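Local coordinates for probable disease resistance protein At5g66900 (Arabidopsis thaliana, PDB 7L7W) that probably acts as a plant helper immune receptor in disease resistance, forming calcium-permeable cation channels, and is represented here by its N-terminal four-helix CC-R domain, at residues 22-27 with 49-54; 30-35 with 43-48; 73-78 with 112-117. The protein carries 2 engineered substitutions. All coordinates share one frame; numbering follows the deposited sequence.

How the interactions relate
All three contacts lie in the four-helix bundle of the CC-R (RPW8-type) domain. Interactions 1 and 2 join helices 20-32 and 38-60, with interaction 2 nested nearer the turn between them; their centres are about 11 Å apart, and a salt bridge from Lys32 NZ to Glu49 OE2 (2.7 Å) ties one to the other. Interaction 3 joins helices 70-88 and 97-114, its centre about 11 Å from that of interaction 1. Leu54 links these two, its CD2 lying 3.5 Å from Phe114 CE2. A nickel site includes Glu80 and Asp83; the side chains of Lys25, Lys32 and Leu75 lie about 3, 5 and 13 Å from a bound nickel ion.

Interaction 1: residues 22-27 with 49-54; sequences KLLKVV and EILFPL
Leu24 faces Phe52, their CA atoms 6.9 Å apart, where segments 22-27 and 49-54 run nearly antiparallel, with axes 9.9 Å apart at closest approach and an angle of 162° between their directions. The CB of Leu24 is directed toward the facing helix, and one of its methyls does most of the work. Leu24 CD2 comes within 3.6 Å of Leu51 CD2 and also rests against the backbone at Phe52 CA (3.7 Å). The same Leu24 CD2 reaches the edge of the phenylalanine ring near its plane, 4.0 Å from Phe52 CD1. A branched leucine suits this place because a single methyl can wedge between two neighbours on the facing helix turn. The Phe52 ring is swung across the gap with CG anti to the backbone N (chi1 -176°), which carries it to Lys25. The lysine chain bends at chi2 and passes obliquely along the ring, with Lys25 CB 3.9 Å from Phe52 CE1. Its methylenes thus supply the packing, while Lys25 NZ, 5.3 Å from the centroid of the Phe52 ring, can offer at most a weak cation-pi attraction. Just beyond, Pro53 has no N-H to bond to the preceding turn, and the helix is kinked there. Leu51 continues inward to Met111 and Phe114 of helix 97-114. The contact is therefore graded: leucines meet on the core side, and an amphipathic lysine closes the outer side, its side chain about 3 Å from a bound nickel ion; Glu49 is engaged by Lys32, so Lys25 probably feels its charge only weakly.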
loop_
_atom_site.group_PDB
_atom_site.type_symbol
_atom_site.label_atom_id
_atom_site.label_comp_id
_atom_site.label_asym_id
_atom_site.label_seq_id
_atom_site.Cartn_x
_atom_site.Cartn_y
_atom_site.Cartn_z
ATOM N N LYS A 22 15.034 -11.680 -27.652
ATOM C CA LYS A 22 15.462 -10.305 -27.405
ATOM C C LYS A 22 14.385 -9.526 -26.644
ATOM O O LYS A 22 14.653 -8.879 -25.608
ATOM C CB LYS A 22 15.796 -9.649 -28.747
ATOM C CG LYS A 22 15.698 -8.146 -28.783
ATOM C CD LYS A 22 15.758 -7.617 -30.212
ATOM C CE LYS A 22 17.192 -7.432 -30.671
ATOM N NZ LYS A 22 17.431 -6.043 -31.171
ATOM N N LEU A 23 13.150 -9.602 -27.141
ATOM C CA LEU A 23 12.025 -8.980 -26.466
ATOM C C LEU A 23 11.776 -9.585 -25.086
ATOM O O LEU A 23 11.254 -8.901 -24.205
ATOM C CB LEU A 23 10.788 -9.079 -27.354
ATOM C CG LEU A 23 9.438 -8.726 -26.741
ATOM C CD1 LEU A 23 9.221 -7.232 -26.865
ATOM C CD2 LEU A 23 8.313 -9.466 -27.477
ATOM N N LEU A 24 12.162 -10.841 -24.860
ATOM C CA LEU A 24 11.989 -11.389 -23.518
ATOM C C LEU A 24 13.091 -10.926 -22.565
ATOM O O LEU A 24 12.831 -10.692 -21.377
ATOM C CB LEU A 24 11.943 -12.914 -23.568
ATOM C CG LEU A 24 11.599 -13.535 -22.214
ATOM C CD1 LEU A 24 10.265 -12.974 -21.653
ATOM C CD2 LEU A 24 11.548 -15.044 -22.350
ATOM N N LYS A 25 14.329 -10.804 -23.054
ATOM C CA LYS A 25 15.402 -10.333 -22.195
ATOM C C LYS A 25 15.146 -8.904 -21.744
ATOM O O LYS A 25 15.483 -8.538 -20.603
ATOM C CB LYS A 25 16.748 -10.437 -22.916
ATOM C CG LYS A 25 17.971 -10.126 -22.036
ATOM C CD LYS A 25 18.549 -11.387 -21.392
ATOM C CE LYS A 25 19.233 -11.070 -20.070
ATOM N NZ LYS A 25 19.455 -12.328 -19.306
ATOM N N VAL A 26 14.547 -8.085 -22.614
ATOM C CA VAL A 26 14.219 -6.723 -22.190
ATOM C C VAL A 26 13.258 -6.756 -21.005
ATOM O O VAL A 26 13.452 -6.062 -19.994
ATOM C CB VAL A 26 13.628 -5.908 -23.350
ATOM C CG1 VAL A 26 13.028 -4.613 -22.802
ATOM C CG2 VAL A 26 14.680 -5.614 -24.396
ATOM N N VAL A 27 12.207 -7.572 -21.117
ATOM C CA VAL A 27 11.186 -7.631 -20.078
ATOM C C VAL A 27 11.781 -8.169 -18.776
ATOM O O VAL A 27 11.407 -7.729 -17.677
ATOM C CB VAL A 27 9.987 -8.466 -20.578
ATOM C CG1 VAL A 27 8.900 -8.599 -19.504
ATOM C CG2 VAL A 27 9.392 -7.827 -21.834
ATOM N N GLU A 49 12.709 -16.688 -16.939
ATOM C CA GLU A 49 14.030 -17.252 -17.150
ATOM C C GLU A 49 13.948 -18.726 -17.509
ATOM O O GLU A 49 14.824 -19.229 -18.223
ATOM C CB GLU A 49 14.903 -17.005 -15.917
ATOM C CG GLU A 49 15.427 -15.565 -15.889
ATOM C CD GLU A 49 16.286 -15.226 -14.676
ATOM O OE1 GLU A 49 15.958 -15.662 -13.539
ATOM O OE2 GLU A 49 17.284 -14.486 -14.866
ATOM N N ILE A 50 12.905 -19.420 -17.035
ATOM C CA ILE A 50 12.603 -20.755 -17.560
ATOM C C ILE A 50 12.258 -20.679 -19.046
ATOM O O ILE A 50 12.726 -21.482 -19.862
ATOM C CB ILE A 50 11.441 -21.395 -16.783
ATOM C CG1 ILE A 50 11.819 -21.697 -15.340
ATOM C CG2 ILE A 50 10.930 -22.642 -17.512
ATOM C CD1 ILE A 50 10.586 -22.004 -14.489
ATOM N N LEU A 51 11.386 -19.737 -19.407
ATOM C CA LEU A 51 10.926 -19.639 -20.786
ATOM C C LEU A 51 12.014 -19.139 -21.739
ATOM O O LEU A 51 11.925 -19.391 -22.944
ATOM C CB LEU A 51 9.696 -18.729 -20.840
ATOM C CG LEU A 51 9.222 -18.164 -22.181
ATOM C CD1 LEU A 51 8.385 -19.206 -22.932
ATOM C CD2 LEU A 51 8.443 -16.863 -21.982
ATOM N N PHE A 52 13.040 -18.458 -21.223
ATOM C CA PHE A 52 14.021 -17.792 -22.081
ATOM C C PHE A 52 14.802 -18.723 -23.013
ATOM O O PHE A 52 14.995 -18.362 -24.188
ATOM C CB PHE A 52 14.973 -16.972 -21.200
ATOM C CG PHE A 52 15.951 -16.178 -21.980
ATOM C CD1 PHE A 52 15.556 -15.022 -22.624
ATOM C CD2 PHE A 52 17.262 -16.602 -22.109
ATOM C CE1 PHE A 52 16.457 -14.281 -23.375
ATOM C CE2 PHE A 52 18.174 -15.865 -22.855
ATOM C CZ PHE A 52 17.769 -14.701 -23.490
ATOM N N PRO A 53 15.306 -19.879 -22.576
ATOM C CA PRO A 53 16.017 -20.740 -23.533
ATOM C C PRO A 53 15.101 -21.276 -24.621
ATOM O O PRO A 53 15.534 -21.482 -25.766
ATOM C CB PRO A 53 16.563 -21.871 -22.648
ATOM C CG PRO A 53 16.482 -21.353 -21.273
ATOM C CD PRO A 53 15.277 -20.490 -21.244
ATOM N N LEU A 54 13.835 -21.514 -24.288
ATOM C CA LEU A 54 12.878 -21.949 -25.296
ATOM C C LEU A 54 12.686 -20.877 -26.363
ATOM O O LEU A 54 12.554 -21.190 -27.554
ATOM C CB LEU A 54 11.562 -22.304 -24.619
ATOM C CG LEU A 54 10.467 -22.885 -25.482
ATOM C CD1 LEU A 54 10.026 -24.188 -24.857
ATOM C CD2 LEU A 54 9.325 -21.900 -25.504
#

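Interaction 2: residues 30-35 with 43-48; sequences EAKKFK and DLVSTM
Unusually small for the centre of a helix-helix contact, the methyl of Ala31 is the piece on which Val45 and Met48 converge. Ala31 CB lies 3.6 Å from Val45 CG1 and 4.0 Å from Met48 CE. The CA atoms of Ala31 and Val45 are 6.7 Å apart, and a methyl fits between backbones this close. The CB atoms of both residues are directed at the facing segment. Val45 turns CG1 anti to its own carbonyl carbon (chi1 -43°), which presents that methyl to the alanine. The unbranched, flexible thioether of Met48 bends at its last torsion and brings CE against Ala31 CB. Lys32 adds an aliphatic flank: its extended chain crosses Val45 at about a right angle, with Lys32 CG 4.0 Å from Val45 CG1, while the ammonium is held by Glu49 one residue beyond the facing segment. The side-chain contacts across the interface are apolar; of the polar groups, some pair within a segment and others outside it, as Thr47 OG1 does with Asn108. Lys33 NZ bridges back to Glu30 OE1 at 2.8 Å, approaching on the syn side of the carboxylate but 32° out of its plane. On the other segment, Ser46 OG donates to Asp43 O (3.1 Å), which also accepts the helical bond from Thr47 N. After the helix gives way to loop, Phe34 is the centre of an inverse gamma turn that lies just before helix 38-60. Its ring meets Phe89 edge-to-face and packs on Tyr95 of a second subunit. Within the all-helical bundle, Ala31 also touches Val86 of helix 70-88, while Met48 reaches Met111 of helix 97-114, so the hairpin touches helices 70-88 and 97-114.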
loop_
_atom_site.group_PDB
_atom_site.type_symbol
_atom_site.label_atom_id
_atom_site.label_comp_id
_atom_site.label_asym_id
_atom_site.label_seq_id
_atom_site.Cartn_x
_atom_site.Cartn_y
_atom_site.Cartn_z
ATOM N N GLU A 30 13.910 -5.387 -17.140
ATOM C CA GLU A 30 13.053 -4.364 -16.552
ATOM C C GLU A 30 12.352 -4.871 -15.298
ATOM O O GLU A 30 12.185 -4.113 -14.339
ATOM C CB GLU A 30 12.015 -3.856 -17.556
ATOM C CG GLU A 30 12.571 -2.997 -18.679
ATOM C CD GLU A 30 13.313 -1.756 -18.207
ATOM O OE1 GLU A 30 13.083 -1.274 -17.062
ATOM O OE2 GLU A 30 14.156 -1.268 -18.996
ATOM N N ALA A 31 11.905 -6.130 -15.290
ATOM C CA ALA A 31 11.206 -6.636 -14.111
ATOM C C ALA A 31 12.152 -6.773 -12.934
ATOM O O ALA A 31 11.768 -6.513 -11.790
ATOM C CB ALA A 31 10.562 -7.984 -14.403
ATOM N N LYS A 32 13.395 -7.192 -13.196
ATOM C CA LYS A 32 14.332 -7.449 -12.110
ATOM C C LYS A 32 14.550 -6.200 -11.255
ATOM O O LYS A 32 14.791 -6.314 -10.043
ATOM C CB LYS A 32 15.650 -7.976 -12.682
ATOM C CG LYS A 32 15.704 -9.490 -12.788
ATOM C CD LYS A 32 17.011 -9.957 -13.420
ATOM C CE LYS A 32 17.088 -11.480 -13.484
ATOM N NZ LYS A 32 18.196 -11.955 -14.359
ATOM N N LYS A 33 14.405 -5.006 -11.852
ATOM C CA LYS A 33 14.675 -3.755 -11.148
ATOM C C LYS A 33 13.789 -3.572 -9.913
ATOM O O LYS A 33 14.197 -2.901 -8.960
ATOM C CB LYS A 33 14.501 -2.567 -12.103
ATOM C CG LYS A 33 15.528 -2.487 -13.230
ATOM C CD LYS A 33 15.301 -1.269 -14.125
ATOM C CE LYS A 33 16.020 -1.404 -15.476
ATOM N NZ LYS A 33 15.609 -0.320 -16.433
ATOM N N PHE A 34 12.586 -4.153 -9.897
ATOM C CA PHE A 34 11.644 -3.963 -8.783
ATOM C C PHE A 34 11.844 -5.042 -7.712
ATOM O O PHE A 34 10.946 -5.837 -7.407
ATOM C CB PHE A 34 10.203 -3.952 -9.307
ATOM C CG PHE A 34 9.947 -2.892 -10.354
ATOM C CD1 PHE A 34 10.019 -1.541 -10.034
ATOM C CD2 PHE A 34 9.635 -3.241 -11.651
ATOM C CE1 PHE A 34 9.800 -0.560 -11.009
ATOM C CE2 PHE A 34 9.407 -2.262 -12.631
ATOM C CZ PHE A 34 9.498 -0.927 -12.315
ATOM N N LYS A 35 13.050 -5.052 -7.128
ATOM C CA LYS A 35 13.411 -6.110 -6.185
ATOM C C LYS A 35 12.424 -6.205 -5.029
ATOM O O LYS A 35 12.052 -7.311 -4.615
ATOM C CB LYS A 35 14.840 -5.904 -5.671
ATOM C CG LYS A 35 15.803 -5.410 -6.721
ATOM C CD LYS A 35 17.007 -4.712 -6.138
ATOM C CE LYS A 35 18.224 -5.132 -6.942
ATOM N NZ LYS A 35 19.500 -4.990 -6.185
ATOM N N ASP A 43 8.912 -14.048 -8.790
ATOM C CA ASP A 43 8.030 -15.027 -9.428
ATOM C C ASP A 43 8.022 -14.885 -10.951
ATOM O O ASP A 43 8.238 -15.867 -11.686
ATOM C CB ASP A 43 6.620 -14.889 -8.859
ATOM C CG ASP A 43 6.576 -15.168 -7.371
ATOM O OD1 ASP A 43 7.155 -16.194 -6.956
ATOM O OD2 ASP A 43 5.993 -14.355 -6.607
ATOM N N LEU A 44 7.788 -13.671 -11.448
ATOM C CA LEU A 44 7.682 -13.510 -12.887
ATOM C C LEU A 44 9.039 -13.673 -13.566
ATOM O O LEU A 44 9.116 -14.293 -14.634
ATOM C CB LEU A 44 7.039 -12.169 -13.242
ATOM C CG LEU A 44 6.628 -12.095 -14.723
ATOM C CD1 LEU A 44 5.442 -13.025 -15.125
ATOM C CD2 LEU A 44 6.405 -10.669 -15.202
ATOM N N VAL A 45 10.129 -13.160 -12.975
ATOM C CA VAL A 45 11.393 -13.343 -13.683
ATOM C C VAL A 45 11.846 -14.794 -13.592
ATOM O O VAL A 45 12.525 -15.283 -14.500
ATOM C CB VAL A 45 12.517 -12.395 -13.219
ATOM C CG1 VAL A 45 12.005 -10.987 -13.021
ATOM C CG2 VAL A 45 13.232 -12.946 -12.024
ATOM N N SER A 46 11.450 -15.531 -12.552
ATOM C CA SER A 46 11.801 -16.948 -12.541
ATOM C C SER A 46 11.098 -17.681 -13.679
ATOM O O SER A 46 11.723 -18.466 -14.415
ATOM C CB SER A 46 11.452 -17.590 -11.203
ATOM O OG SER A 46 10.211 -18.265 -11.302
ATOM N N THR A 47 9.792 -17.434 -13.847
ATOM C CA THR A 47 9.099 -18.057 -14.967
ATOM C C THR A 47 9.696 -17.628 -16.304
ATOM O O THR A 47 9.924 -18.463 -17.186
ATOM C CB THR A 47 7.613 -17.739 -14.923
ATOM O OG1 THR A 47 6.986 -18.592 -13.958
ATOM C CG2 THR A 47 6.978 -17.977 -16.288
ATOM N N MET A 48 9.991 -16.338 -16.454
ATOM C CA MET A 48 10.538 -15.845 -17.714
ATOM C C MET A 48 11.941 -16.391 -17.981
ATOM O O MET A 48 12.327 -16.560 -19.140
ATOM C CB MET A 48 10.551 -14.311 -17.716
ATOM C CG MET A 48 9.160 -13.676 -17.877
ATOM S SD MET A 48 9.150 -11.862 -18.086
ATOM C CE MET A 48 9.815 -11.276 -16.517
#

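Interaction 3: residues 73-78 with 112-117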
loop_
_atom_site.group_PDB
_atom_site.type_symbol
_atom_site.label_atom_id
_atom_site.label_comp_id
_atom_site.label_asym_id
_atom_site.label_seq_id
_atom_site.Cartn_x
_atom_site.Cartn_y
_atom_site.Cartn_z
ATOM N N LYS A 73 2.068 -16.606 -32.420
ATOM C CA LYS A 73 1.401 -15.328 -32.250
ATOM C C LYS A 73 0.952 -15.144 -30.801
ATOM O O LYS A 73 1.036 -14.032 -30.260
ATOM C CB LYS A 73 0.235 -15.217 -33.240
ATOM C CG LYS A 73 -0.132 -13.780 -33.606
ATOM C CD LYS A 73 0.826 -13.193 -34.660
ATOM C CE LYS A 73 0.810 -11.652 -34.617
ATOM N NZ LYS A 73 1.859 -11.056 -33.713
ATOM N N GLU A 74 0.541 -16.225 -30.129
ATOM C CA GLU A 74 0.191 -16.088 -28.720
ATOM C C GLU A 74 1.428 -15.966 -27.833
ATOM O O GLU A 74 1.354 -15.357 -26.763
ATOM C CB GLU A 74 -0.683 -17.258 -28.263
ATOM C CG GLU A 74 0.097 -18.454 -27.730
ATOM C CD GLU A 74 -0.787 -19.470 -27.021
ATOM O OE1 GLU A 74 -2.036 -19.356 -27.145
ATOM O OE2 GLU A 74 -0.224 -20.382 -26.353
ATOM N N LEU A 75 2.569 -16.521 -28.247
ATOM C CA LEU A 75 3.812 -16.252 -27.530
ATOM C C LEU A 75 4.149 -14.770 -27.588
ATOM O O LEU A 75 4.480 -14.149 -26.562
ATOM C CB LEU A 75 4.958 -17.075 -28.115
ATOM C CG LEU A 75 6.317 -16.855 -27.444
ATOM C CD1 LEU A 75 6.243 -17.236 -25.968
ATOM C CD2 LEU A 75 7.459 -17.610 -28.153
ATOM N N ARG A 76 4.098 -14.196 -28.800
ATOM C CA ARG A 76 4.224 -12.752 -28.975
ATOM C C ARG A 76 3.320 -12.000 -27.993
ATOM O O ARG A 76 3.776 -11.123 -27.244
ATOM C CB ARG A 76 3.885 -12.396 -30.425
ATOM C CG ARG A 76 4.017 -10.935 -30.811
ATOM C CD ARG A 76 5.434 -10.635 -31.287
ATOM N NE ARG A 76 5.595 -10.543 -32.746
ATOM C CZ ARG A 76 6.781 -10.530 -33.362
ATOM N NH1 ARG A 76 7.887 -10.602 -32.642
ATOM N NH2 ARG A 76 6.872 -10.432 -34.685
ATOM N N ASP A 77 2.041 -12.381 -27.949
ATOM C CA ASP A 77 1.059 -11.607 -27.195
ATOM C C ASP A 77 1.231 -11.762 -25.686
ATOM O O ASP A 77 0.940 -10.820 -24.924
ATOM C CB ASP A 77 -0.347 -12.021 -27.622
ATOM C CG ASP A 77 -0.701 -11.519 -29.033
ATOM O OD1 ASP A 77 -1.819 -11.834 -29.522
ATOM O OD2 ASP A 77 0.149 -10.830 -29.664
ATOM N N THR A 78 1.716 -12.923 -25.228
ATOM C CA THR A 78 1.935 -13.094 -23.797
ATOM C C THR A 78 3.170 -12.329 -23.341
ATOM O O THR A 78 3.136 -11.646 -22.300
ATOM C CB THR A 78 2.038 -14.577 -23.448
ATOM O OG1 THR A 78 2.836 -15.230 -24.428
ATOM C CG2 THR A 78 0.668 -15.223 -23.559
ATOM N N LEU A 112 4.107 -20.323 -18.299
ATOM C CA LEU A 112 4.464 -21.675 -17.903
ATOM C C LEU A 112 3.812 -22.701 -18.820
ATOM O O LEU A 112 4.482 -23.632 -19.286
ATOM C CB LEU A 112 4.083 -21.919 -16.446
ATOM C CG LEU A 112 5.042 -21.241 -15.465
ATOM C CD1 LEU A 112 4.749 -21.673 -14.045
ATOM C CD2 LEU A 112 6.498 -21.506 -15.820
ATOM N N LYS A 113 2.522 -22.526 -19.134
ATOM C CA LYS A 113 1.893 -23.520 -19.999
ATOM C C LYS A 113 2.548 -23.529 -21.372
ATOM O O LYS A 113 2.741 -24.596 -21.965
ATOM C CB LYS A 113 0.388 -23.280 -20.129
ATOM C CG LYS A 113 -0.309 -24.440 -20.852
ATOM C CD LYS A 113 -1.501 -23.986 -21.695
ATOM C CE LYS A 113 -1.077 -23.035 -22.818
ATOM N NZ LYS A 113 -1.023 -23.686 -24.165
ATOM N N PHE A 114 2.965 -22.360 -21.850
ATOM C CA PHE A 114 3.629 -22.302 -23.137
ATOM C C PHE A 114 4.922 -23.105 -23.134
ATOM O O PHE A 114 5.315 -23.648 -24.170
ATOM C CB PHE A 114 3.904 -20.856 -23.513
ATOM C CG PHE A 114 4.380 -20.701 -24.904
ATOM C CD1 PHE A 114 3.479 -20.433 -25.922
ATOM C CD2 PHE A 114 5.726 -20.865 -25.213
ATOM C CE1 PHE A 114 3.916 -20.315 -27.234
ATOM C CE2 PHE A 114 6.175 -20.756 -26.528
ATOM C CZ PHE A 114 5.265 -20.477 -27.541
ATOM N N CYS A 115 5.591 -23.203 -21.988
ATOM C CA CYS A 115 6.830 -23.967 -21.917
ATOM C C CYS A 115 6.622 -25.468 -22.108
ATOM O O CYS A 115 7.608 -26.209 -22.058
ATOM C CB CYS A 115 7.518 -23.702 -20.581
ATOM S SG CYS A 115 8.197 -22.023 -20.412
ATOM N N GLN A 116 5.382 -25.928 -22.309
ATOM C CA GLN A 116 5.094 -27.305 -22.698
ATOM C C GLN A 116 4.847 -27.438 -24.202
ATOM O O GLN A 116 4.184 -28.386 -24.646
ATOM C CB GLN A 116 3.885 -27.844 -21.924
ATOM C CG GLN A 116 3.827 -27.458 -20.448
ATOM C CD GLN A 116 5.014 -27.984 -19.651
ATOM O OE1 GLN A 116 5.429 -29.136 -19.823
ATOM N NE2 GLN A 116 5.558 -27.146 -18.762
ATOM N N ILE A 117 5.341 -26.499 -24.986
ATOM C CA ILE A 117 5.123 -26.523 -26.420
ATOM C C ILE A 117 5.989 -27.616 -27.039
ATOM O O ILE A 117 7.154 -27.802 -26.665
ATOM C CB ILE A 117 5.421 -25.135 -27.015
ATOM C CG1 ILE A 117 5.056 -25.082 -28.504
ATOM C CG2 ILE A 117 6.865 -24.719 -26.751
ATOM C CD1 ILE A 117 3.678 -24.530 -28.758
#
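Lys113 and Phe114 meet Glu74 and Leu75 where helix 97-114 of the four-helix bundle ends beside helix 70-88. Lys113 comes first, at the outer margin: its chain, bent at several torsions, brings Lys113 NZ 4.0 Å from Glu74 OE2, too far for a salt bridge but near enough for a probable electrostatic attraction. Long charged chains suit this margin because their ends can face each other at the rim of the contact, beside its apolar part. Phe114 follows, its CG anti to the backbone N (chi1 -171°), a torsion that carries the ring toward helix 70-88 and against Leu75. The Leu75 and Phe114 side chains cross at about a right angle, and Leu75 lays CD1 over one face of the Phe114 ring, 3.6 Å from the centroid and 15° off the normal, a CH-pi contact; Leu75 CB packs against Phe114 CZ at 3.5 Å. Glu74 OE2 sits instead at the ring edge, in its plane, 3.7 Å from Phe114 CD1, where the weakly positive ring hydrogens probably suit a carboxylate. A flat aromatic thus serves leucine with its face and glutamate with its rim. From Phe114 the chain leaves the helix through Cys115 and Gln116 in a type I beta turn ending at Ile117, whose N makes a weak 3.0 Å hydrogen bond to Phe114 O.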